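Side-chain contacts in telomere length regulator taz1 (Schizosaccharomyces pombe, PDB 4ZMI), which binds double-stranded telomeric DNA, regulates telomere length and function, and helps repress genes close to chromosome ends: residues K56-F61 / Q102-L107; L107-D112 / H117-S122. All coordinates share one frame; numbering follows the deposited sequence.

This chain is the helical domain of taz1, built from helices and loops without strands. Beyond helices 5-35 and 43-50, helix 52-68 enters contact 1, which brings its 56-61 turns against 102-107 near the end of helix 95-107, closing a largely helical excursion of 40 residues. The chain then runs through L107, which both contacts share, into contact 2, where 107-112 meets 117-122 across a linker of only four residues. The contacts thus follow in series, neither nested nor crossed. They also touch: L58 reaches I108, and T119 packs on the backbone of T105. Together they tie helices 52-68, 95-107 and 118-130, with the loop after L107, into one buried core.

Contact 1: residues K56-F61 / Q102-L107; sequences KDLYEF and QFFTGL
F104 reaches out from helix 95-107 and meets F61 over one face of its ring and L58 at its rim, two residues one turn apart on helix 52-68. Its CA-CB bond points at the other helix, and chi1 of 170°, with CG anti to the backbone N, carries the ring toward helix 52-68, where CE1, CE2 and CZ make the closest contacts. CB and CG serve as the stem. Beyond them, F104 CD2 lies 4.1 Å from F61 CD2, and F104 CE2 comes closer to that same F61 CD2, at 3.6 Å. F104 CE1 lies beside the L58 methyl CD2, at 3.6 Å, while F61 CD2 stands above the ring. At the tip, F104 CZ sits 3.5 Å from F61 CD2 and also faces the backbone, with L58 O 3.6 Å from F104 CZ and near the ring plane. The rim hydrogen of CZ therefore points at a carbonyl oxygen, which is probably a mildly favourable polar approach.

The two rings form a T-shaped (edge-to-face) pair. F61 presents its CD2 edge over one face of F104, displaced toward the rim; the centroids are 5.1 Å apart and the planes stand at 84°. Behind this pair, F61 also rests on I18, M21 and K25 of helix 5-35, while L58 continues onto I108 and L111. All three touching residues are buried, and the joint is apolar apart from the L58 carbonyl. A T-shaped phenylalanine pair with a leucine at the rim, bridging helices whose nearest CA atoms, L58 CA and F104 CA, are 9.3 Å apart, is core packing of this all-helical TRF-family domain.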
loop_
_atom_site.group_PDB
_atom_site.type_symbol
_atom_site.label_atom_id
_atom_site.label_comp_id
_atom_site.label_asym_id
_atom_site.label_seq_id
_atom_site.Cartn_x
_atom_site.Cartn_y
_atom_site.Cartn_z
ATOM N N LYS A 56 2.461 14.008 14.281
ATOM C CA LYS A 56 3.909 14.072 14.368
ATOM C C LYS A 56 4.424 12.743 14.860
ATOM O O LYS A 56 5.403 12.209 14.339
ATOM C CB LYS A 56 4.366 15.175 15.314
ATOM C CG LYS A 56 5.871 15.420 15.264
ATOM C CD LYS A 56 6.243 16.744 15.913
ATOM C CE LYS A 56 7.577 17.266 15.388
ATOM N NZ LYS A 56 8.701 16.340 15.697
ATOM N N ASP A 57 3.745 12.204 15.861
ATOM C CA ASP A 57 4.100 10.894 16.366
ATOM C C ASP A 57 3.913 9.821 15.295
ATOM O O ASP A 57 4.736 8.924 15.155
ATOM C CB ASP A 57 3.296 10.555 17.614
ATOM C CG ASP A 57 3.572 9.160 18.111
ATOM O OD1 ASP A 57 2.655 8.315 18.053
ATOM O OD2 ASP A 57 4.719 8.903 18.536
ATOM N N LEU A 58 2.830 9.914 14.537
ATOM C CA LEU A 58 2.587 8.968 13.455
ATOM C C LEU A 58 3.760 8.934 12.470
ATOM O O LEU A 58 4.277 7.861 12.162
ATOM C CB LEU A 58 1.269 9.278 12.732
ATOM C CG LEU A 58 -0.020 8.810 13.418
ATOM C CD1 LEU A 58 -1.236 9.325 12.672
ATOM C CD2 LEU A 58 -0.067 7.286 13.522
ATOM N N TYR A 59 4.193 10.105 12.003
ATOM C CA TYR A 59 5.308 10.184 11.063
ATOM C C TYR A 59 6.655 9.777 11.675
ATOM O O TYR A 59 7.496 9.206 10.970
ATOM C CB TYR A 59 5.392 11.570 10.404
ATOM C CG TYR A 59 4.336 11.812 9.335
ATOM C CD1 TYR A 59 2.989 11.919 9.671
ATOM C CD2 TYR A 59 4.683 11.940 7.988
ATOM C CE1 TYR A 59 2.013 12.140 8.702
ATOM C CE2 TYR A 59 3.706 12.162 7.007
ATOM C CZ TYR A 59 2.372 12.260 7.377
ATOM O OH TYR A 59 1.386 12.482 6.433
ATOM N N GLU A 60 6.870 10.046 12.967
ATOM C CA GLU A 60 8.134 9.637 13.594
ATOM C C GLU A 60 8.241 8.116 13.698
ATOM O O GLU A 60 9.299 7.544 13.428
ATOM C CB GLU A 60 8.368 10.299 14.968
ATOM C CG GLU A 60 7.576 9.677 16.116
ATOM C CD GLU A 60 8.014 10.169 17.475
ATOM O OE1 GLU A 60 9.239 10.210 17.713
ATOM O OE2 GLU A 60 7.137 10.508 18.301
ATOM N N PHE A 61 7.151 7.456 14.076
ATOM C CA PHE A 61 7.167 6.007 14.136
ATOM C C PHE A 61 7.414 5.411 12.744
ATOM O O PHE A 61 8.178 4.453 12.601
ATOM C CB PHE A 61 5.863 5.489 14.710
ATOM C CG PHE A 61 5.777 3.994 14.762
ATOM C CD1 PHE A 61 6.504 3.282 15.696
ATOM C CD2 PHE A 61 4.957 3.302 13.890
ATOM C CE1 PHE A 61 6.421 1.907 15.751
ATOM C CE2 PHE A 61 4.866 1.926 13.942
ATOM C CZ PHE A 61 5.598 1.228 14.872
ATOM N N GLN A 102 2.373 -3.378 7.598
ATOM C CA GLN A 102 1.948 -2.872 6.302
ATOM C C GLN A 102 0.630 -2.068 6.418
ATOM O O GLN A 102 0.478 -1.015 5.791
ATOM C CB GLN A 102 1.816 -4.039 5.330
ATOM C CG GLN A 102 1.342 -3.677 3.948
ATOM C CD GLN A 102 0.982 -4.901 3.140
ATOM O OE1 GLN A 102 -0.003 -5.575 3.433
ATOM N NE2 GLN A 102 1.790 -5.210 2.129
ATOM N N PHE A 103 -0.296 -2.568 7.236
ATOM C CA PHE A 103 -1.572 -1.894 7.528
ATOM C C PHE A 103 -1.299 -0.466 7.958
ATOM O O PHE A 103 -1.836 0.489 7.385
ATOM C CB PHE A 103 -2.296 -2.616 8.667
ATOM C CG PHE A 103 -3.787 -2.461 8.651
ATOM C CD1 PHE A 103 -4.602 -3.566 8.467
ATOM C CD2 PHE A 103 -4.374 -1.219 8.834
ATOM C CE1 PHE A 103 -5.977 -3.435 8.449
ATOM C CE2 PHE A 103 -5.750 -1.080 8.815
ATOM C CZ PHE A 103 -6.554 -2.192 8.621
ATOM N N PHE A 104 -0.441 -0.329 8.965
ATOM C CA PHE A 104 -0.051 0.984 9.461
ATOM C C PHE A 104 0.485 1.857 8.343
ATOM O O PHE A 104 0.113 3.018 8.232
ATOM C CB PHE A 104 0.992 0.885 10.580
ATOM C CG PHE A 104 1.586 2.212 10.960
ATOM C CD1 PHE A 104 0.911 3.062 11.815
ATOM C CD2 PHE A 104 2.788 2.626 10.430
ATOM C CE1 PHE A 104 1.441 4.287 12.154
ATOM C CE2 PHE A 104 3.315 3.853 10.756
ATOM C CZ PHE A 104 2.650 4.679 11.621
ATOM N N THR A 105 1.363 1.294 7.516
ATOM C CA THR A 105 1.970 2.077 6.451
ATOM C C THR A 105 0.916 2.465 5.414
ATOM O O THR A 105 0.988 3.537 4.826
ATOM C CB THR A 105 3.172 1.361 5.811
ATOM O OG1 THR A 105 2.766 0.099 5.269
ATOM C CG2 THR A 105 4.250 1.129 6.864
ATOM N N GLY A 106 -0.067 1.597 5.205
ATOM C CA GLY A 106 -1.203 1.937 4.369
ATOM C C GLY A 106 -2.065 3.065 4.942
ATOM O O GLY A 106 -2.250 4.082 4.277
ATOM N N LEU A 107 -2.559 2.885 6.173
ATOM C CA LEU A 107 -3.494 3.815 6.834
ATOM C C LEU A 107 -3.006 5.258 6.860
ATOM O O LEU A 107 -3.736 6.158 6.494
ATOM C CB LEU A 107 -3.726 3.390 8.277
ATOM C CG LEU A 107 -5.082 3.014 8.869
ATOM C CD1 LEU A 107 -5.029 3.279 10.392
ATOM C CD2 LEU A 107 -6.247 3.728 8.209
#

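Contact 2: residues L107-D112 / H117-S122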
loop_
_atom_site.group_PDB
_atom_site.type_symbol
_atom_site.label_atom_id
_atom_site.label_comp_id
_atom_site.label_asym_id
_atom_site.label_seq_id
_atom_site.Cartn_x
_atom_site.Cartn_y
_atom_site.Cartn_z
ATOM N N LEU A 107 -2.559 2.885 6.173
ATOM C CA LEU A 107 -3.494 3.815 6.834
ATOM C C LEU A 107 -3.006 5.258 6.860
ATOM O O LEU A 107 -3.736 6.158 6.494
ATOM C CB LEU A 107 -3.726 3.390 8.277
ATOM C CG LEU A 107 -5.082 3.014 8.869
ATOM C CD1 LEU A 107 -5.029 3.279 10.392
ATOM C CD2 LEU A 107 -6.247 3.728 8.209
ATOM N N ILE A 108 -1.772 5.482 7.300
ATOM C CA ILE A 108 -1.259 6.847 7.446
ATOM C C ILE A 108 -0.988 7.519 6.106
ATOM O O ILE A 108 -0.786 8.737 6.048
ATOM C CB ILE A 108 0.062 6.905 8.258
ATOM C CG1 ILE A 108 1.228 6.303 7.476
ATOM C CG2 ILE A 108 -0.068 6.203 9.593
ATOM C CD1 ILE A 108 2.529 6.383 8.220
ATOM N N ASP A 109 -0.925 6.716 5.044
ATOM C CA ASP A 109 -0.717 7.225 3.693
ATOM C C ASP A 109 -1.997 7.922 3.229
ATOM O O ASP A 109 -1.977 8.686 2.265
ATOM C CB ASP A 109 -0.322 6.085 2.733
ATOM C CG ASP A 109 0.197 6.587 1.387
ATOM O OD1 ASP A 109 0.842 7.650 1.346
ATOM O OD2 ASP A 109 -0.035 5.905 0.363
ATOM N N LEU A 110 -3.094 7.680 3.941
ATOM C CA LEU A 110 -4.350 8.401 3.709
ATOM C C LEU A 110 -4.213 9.863 4.075
ATOM O O LEU A 110 -5.086 10.671 3.761
ATOM C CB LEU A 110 -5.467 7.803 4.550
ATOM C CG LEU A 110 -5.851 6.389 4.147
ATOM C CD1 LEU A 110 -6.691 5.748 5.235
ATOM C CD2 LEU A 110 -6.568 6.404 2.789
ATOM N N LEU A 111 -3.123 10.192 4.764
ATOM C CA LEU A 111 -2.868 11.560 5.202
ATOM C C LEU A 111 -2.131 12.382 4.144
ATOM O O LEU A 111 -1.891 13.571 4.331
ATOM C CB LEU A 111 -2.085 11.558 6.522
ATOM C CG LEU A 111 -2.780 10.891 7.714
ATOM C CD1 LEU A 111 -1.918 10.916 8.965
ATOM C CD2 LEU A 111 -4.132 11.560 7.981
ATOM N N ASP A 112 -1.765 11.746 3.036
ATOM C CA ASP A 112 -0.991 12.418 1.988
ATOM C C ASP A 112 -1.869 13.413 1.231
ATOM O O ASP A 112 -2.600 13.033 0.326
ATOM C CB ASP A 112 -0.401 11.374 1.026
ATOM C CG ASP A 112 0.170 11.991 -0.237
ATOM O OD1 ASP A 112 0.449 13.209 -0.250
ATOM O OD2 ASP A 112 0.333 11.250 -1.230
ATOM N N HIS A 117 -0.595 8.998 -2.797
ATOM C CA HIS A 117 -0.721 7.733 -2.084
ATOM C C HIS A 117 0.262 6.660 -2.567
ATOM O O HIS A 117 -0.137 5.559 -2.942
ATOM C CB HIS A 117 -2.158 7.242 -2.149
ATOM C CG HIS A 117 -3.164 8.285 -1.758
ATOM N ND1 HIS A 117 -3.230 8.808 -0.480
ATOM C CD2 HIS A 117 -4.130 8.907 -2.471
ATOM C CE1 HIS A 117 -4.206 9.705 -0.431
ATOM N NE2 HIS A 117 -4.764 9.785 -1.623
ATOM N N LEU A 118 1.546 6.998 -2.571
ATOM C CA LEU A 118 2.580 6.059 -3.012
ATOM C C LEU A 118 2.519 4.762 -2.241
ATOM O O LEU A 118 2.717 3.710 -2.818
ATOM C CB LEU A 118 3.975 6.666 -2.875
ATOM C CG LEU A 118 4.181 7.964 -3.643
ATOM C CD1 LEU A 118 5.575 8.503 -3.353
ATOM C CD2 LEU A 118 3.984 7.704 -5.115
ATOM N N THR A 119 2.228 4.822 -0.942
ATOM C CA THR A 119 2.293 3.597 -0.128
ATOM C C THR A 119 1.105 2.691 -0.385
ATOM O O THR A 119 1.237 1.473 -0.440
ATOM C CB THR A 119 2.344 3.888 1.365
ATOM O OG1 THR A 119 3.342 4.874 1.617
ATOM C CG2 THR A 119 2.675 2.632 2.144
ATOM N N LEU A 120 -0.069 3.288 -0.536
ATOM C CA LEU A 120 -1.249 2.504 -0.883
ATOM C C LEU A 120 -1.044 1.914 -2.282
ATOM O O LEU A 120 -1.368 0.749 -2.537
ATOM C CB LEU A 120 -2.494 3.384 -0.832
ATOM C CG LEU A 120 -2.850 3.719 0.605
ATOM C CD1 LEU A 120 -4.010 4.719 0.694
ATOM C CD2 LEU A 120 -3.191 2.438 1.322
ATOM N N ARG A 121 -0.467 2.707 -3.184
ATOM C CA ARG A 121 -0.171 2.186 -4.510
ATOM C C ARG A 121 0.706 0.936 -4.406
ATOM O O ARG A 121 0.430 -0.086 -5.060
ATOM C CB ARG A 121 0.504 3.234 -5.380
ATOM C CG ARG A 121 0.328 2.947 -6.847
ATOM C CD ARG A 121 1.160 3.875 -7.686
ATOM N NE ARG A 121 0.906 5.250 -7.313
ATOM C CZ ARG A 121 1.585 6.275 -7.792
ATOM N NH1 ARG A 121 2.543 6.060 -8.675
ATOM N NH2 ARG A 121 1.295 7.500 -7.390
ATOM N N SER A 122 1.736 1.008 -3.560
ATOM C CA SER A 122 2.640 -0.126 -3.372
ATOM C C SER A 122 1.863 -1.320 -2.882
ATOM O O SER A 122 2.034 -2.415 -3.390
ATOM C CB SER A 122 3.727 0.221 -2.342
ATOM O OG SER A 122 4.556 1.215 -2.881
HETATM O O HOH W 1 2.004 8.926 -0.351
#
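H117, the N-cap residue of helix 118-130, makes two hydrogen bonds to 107-112, from its backbone N and its ring. H117 N donates to D112 OD2 (2.9 Å), while D112 OD1 bonds T114 within the linker. H117 ND1 donates to D109 O at 3.0 Å; the oxygen lies in the imidazole plane, but ND1 stands above the carbonyl plane, across from D112 N. NE2 pairs with R151, so both ring nitrogens are engaged. At L118, the backbone N reaches a water that also bonds D112 OD2. T119 N makes a weak bond to D109 OD2, and T119 CB packs 3.4 Å from D109 CG. L120 N gives D109 OD2 a straighter bond (2.8 Å, 160°), meeting it on the anti side. D109 gets there with CG anti to its own N (chi1 -168°). With an alanine at D109, the first-turn amides of T119 and L120 would probably lose their acceptor and the helix start would be less firmly fixed. The side chains of L110 and L120 cross at about a right angle, with L120 CD1 3.7 Å from L110 CD2, and both lean on V221. This is a helix-loop-helix connection whose loop folds back on the second helix's N terminus.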